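Local coordinates for protein possible adhesin (Caldicellulosiruptor kronotskyensis, PDB 4WA0) that probably mediates attachment of the thermophilic bacterium to cellulose, as a tapirin-type adhesin whose C-terminal beta-helix domain binds a magnesium ion, at residues S243-S248 / D269-I274. Numbering follows the deposited sequence.
Sequences SNQLGS and DNEARI. With MG (magnesium ion), chain B.
The L246 methyl CD1 rests on the E271-A272 backbone, where the loop 243-248 lies against the first turns of helix 269-280. It is 3.4 Å from E271 O, closer than to its apolar partner, the A272 methyl. That CB is 4.5 Å from L246 CD1.

Alongside, E271 CB packs against L246 CD1 at 4.0 Å, and of this side chain only CB touches the leucine. With CG anti to the carbonyl carbon (chi1 -70°) and the chain extended beyond it, CG and CD lead away from L246 CD1, and the carboxylate reaches the loop through water. At the tip, E271 OE1 receives a hydrogen bond from a water at 2.8 Å. The same water donates to Q245 OE1 at 2.9 Å, so the two oxygens are joined through a shared donor. E271 OE1 is also hydrogen-bonded to N268, and Q245 NE2 to Y266 O, so both polar ends are held by strand 266-268.

I274 CG2 adds a looser touch at S243 N.

On the loop side, S243 to L246 form a type I turn, closed by L246 N donating to S243 O. That carbonyl oxygen and L246 O each bind magnesium, at 2.3 Å, and the ion would be expected to polarise both. D239, V241 and the helix residue E275, one turn beyond E271, complete the site; S248 OG bonds to the second carboxylate oxygen of E275. The arrangement is a magnesium-binding loop packed on a helix, beside the terminal strand 266-268 of one parallel sheet of the tapirin beta-helix.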
loop_
_atom_site.group_PDB
_atom_site.type_symbol
_atom_site.label_atom_id
_atom_site.label_comp_id
_atom_site.label_asym_id
_atom_site.label_seq_id
_atom_site.Cartn_x
_atom_site.Cartn_y
_atom_site.Cartn_z
ATOM N N SER A 243 23.057 -22.232 4.345
ATOM C CA SER A 243 22.323 -22.979 3.332
ATOM C C SER A 243 22.945 -22.694 2.008
ATOM O O SER A 243 23.202 -21.535 1.659
ATOM C CB SER A 243 20.829 -22.625 3.326
ATOM O OG SER A 243 20.236 -23.117 2.150
ATOM N N ASN A 244 23.229 -23.749 1.240
ATOM C CA ASN A 244 23.951 -23.545 -0.032
ATOM C C ASN A 244 23.183 -22.736 -1.080
ATOM O O ASN A 244 23.736 -22.248 -2.033
ATOM C CB ASN A 244 24.418 -24.918 -0.607
ATOM C CG ASN A 244 23.251 -25.809 -1.083
ATOM O OD1 ASN A 244 22.108 -25.781 -0.563
ATOM N ND2 ASN A 244 23.552 -26.636 -2.073
ATOM N N GLN A 245 21.863 -22.625 -0.865
ATOM C CA GLN A 245 20.959 -21.979 -1.746
ATOM C C GLN A 245 20.866 -20.454 -1.451
ATOM O O GLN A 245 20.339 -19.695 -2.256
ATOM C CB GLN A 245 19.593 -22.647 -1.608
ATOM C CG GLN A 245 18.527 -22.001 -2.465
ATOM C CD GLN A 245 17.603 -20.994 -1.713
ATOM O OE1 GLN A 245 17.370 -21.123 -0.509
ATOM N NE2 GLN A 245 17.022 -20.087 -2.449
ATOM N N LEU A 246 21.339 -20.085 -0.269
ATOM C CA LEU A 246 21.297 -18.672 0.149
ATOM C C LEU A 246 22.651 -18.027 0.228
ATOM O O LEU A 246 23.666 -18.692 0.484
ATOM C CB LEU A 246 20.601 -18.460 1.475
ATOM C CG LEU A 246 19.148 -18.948 1.639
ATOM C CD1 LEU A 246 18.680 -18.982 3.091
ATOM C CD2 LEU A 246 18.240 -18.203 0.685
ATOM N N GLY A 247 22.620 -16.682 0.104
ATOM C CA GLY A 247 23.808 -15.846 0.324
ATOM C C GLY A 247 23.547 -14.839 1.422
ATOM O O GLY A 247 22.404 -14.558 1.739
ATOM N N SER A 248 24.630 -14.268 1.969
ATOM C CA SER A 248 24.493 -13.258 3.001
ATOM C C SER A 248 25.689 -12.346 3.079
ATOM O O SER A 248 26.813 -12.773 2.798
ATOM C CB SER A 248 24.311 -13.924 4.364
ATOM O OG SER A 248 25.349 -14.804 4.734
ATOM N N ASP A 269 12.066 -18.933 5.866
ATOM C CA ASP A 269 12.740 -18.319 7.017
ATOM C C ASP A 269 13.551 -19.232 7.868
ATOM O O ASP A 269 14.571 -18.799 8.410
ATOM C CB ASP A 269 11.825 -17.435 7.826
ATOM C CG ASP A 269 10.826 -18.195 8.608
ATOM O OD1 ASP A 269 10.419 -19.307 8.233
ATOM O OD2 ASP A 269 10.422 -17.612 9.655
ATOM N N ASN A 270 13.170 -20.505 7.959
ATOM C CA ASN A 270 14.008 -21.419 8.710
ATOM C C ASN A 270 15.380 -21.638 8.022
ATOM O O ASN A 270 16.417 -21.751 8.705
ATOM C CB ASN A 270 13.255 -22.706 8.896
ATOM C CG ASN A 270 13.007 -23.390 7.570
ATOM O OD1 ASN A 270 12.504 -22.781 6.647
ATOM N ND2 ASN A 270 13.426 -24.636 7.453
ATOM N N GLU A 271 15.429 -21.713 6.690
ATOM C CA GLU A 271 16.661 -21.695 5.940
ATOM C C GLU A 271 17.459 -20.363 6.070
ATOM O O GLU A 271 18.710 -20.372 6.165
ATOM C CB GLU A 271 16.406 -21.986 4.443
ATOM C CG GLU A 271 15.996 -23.463 4.281
ATOM C CD GLU A 271 15.116 -23.805 3.090
ATOM O OE1 GLU A 271 14.576 -22.899 2.422
ATOM O OE2 GLU A 271 14.887 -25.061 2.892
ATOM N N ALA A 272 16.748 -19.244 6.114
ATOM C CA ALA A 272 17.387 -17.955 6.385
ATOM C C ALA A 272 18.060 -17.948 7.773
ATOM O O ALA A 272 19.222 -17.498 7.917
ATOM C CB ALA A 272 16.425 -16.780 6.257
ATOM N N ARG A 273 17.407 -18.517 8.755
ATOM C CA ARG A 273 18.037 -18.601 10.101
ATOM C C ARG A 273 19.296 -19.459 10.114
ATOM O O ARG A 273 20.258 -19.112 10.804
ATOM C CB ARG A 273 17.077 -19.115 11.132
ATOM C CG ARG A 273 15.932 -18.162 11.540
ATOM C CD ARG A 273 15.118 -18.666 12.773
ATOM N NE ARG A 273 14.082 -19.640 12.443
ATOM C CZ ARG A 273 12.891 -19.355 11.874
ATOM N NH1 ARG A 273 12.562 -18.094 11.626
ATOM N NH2 ARG A 273 12.028 -20.343 11.548
ATOM N N ILE A 274 19.336 -20.544 9.338
ATOM C CA ILE A 274 20.543 -21.312 9.217
ATOM C C ILE A 274 21.672 -20.505 8.566
ATOM O O ILE A 274 22.807 -20.511 9.100
ATOM C CB ILE A 274 20.272 -22.609 8.415
ATOM C CG1 ILE A 274 19.383 -23.533 9.267
ATOM C CG2 ILE A 274 21.612 -23.238 7.999
ATOM C CD1 ILE A 274 18.740 -24.665 8.507
HETATM MG MG MG B . 24.882 -20.043 1.954
HETATM O O HOH W 1 15.341 -20.402 1.457
#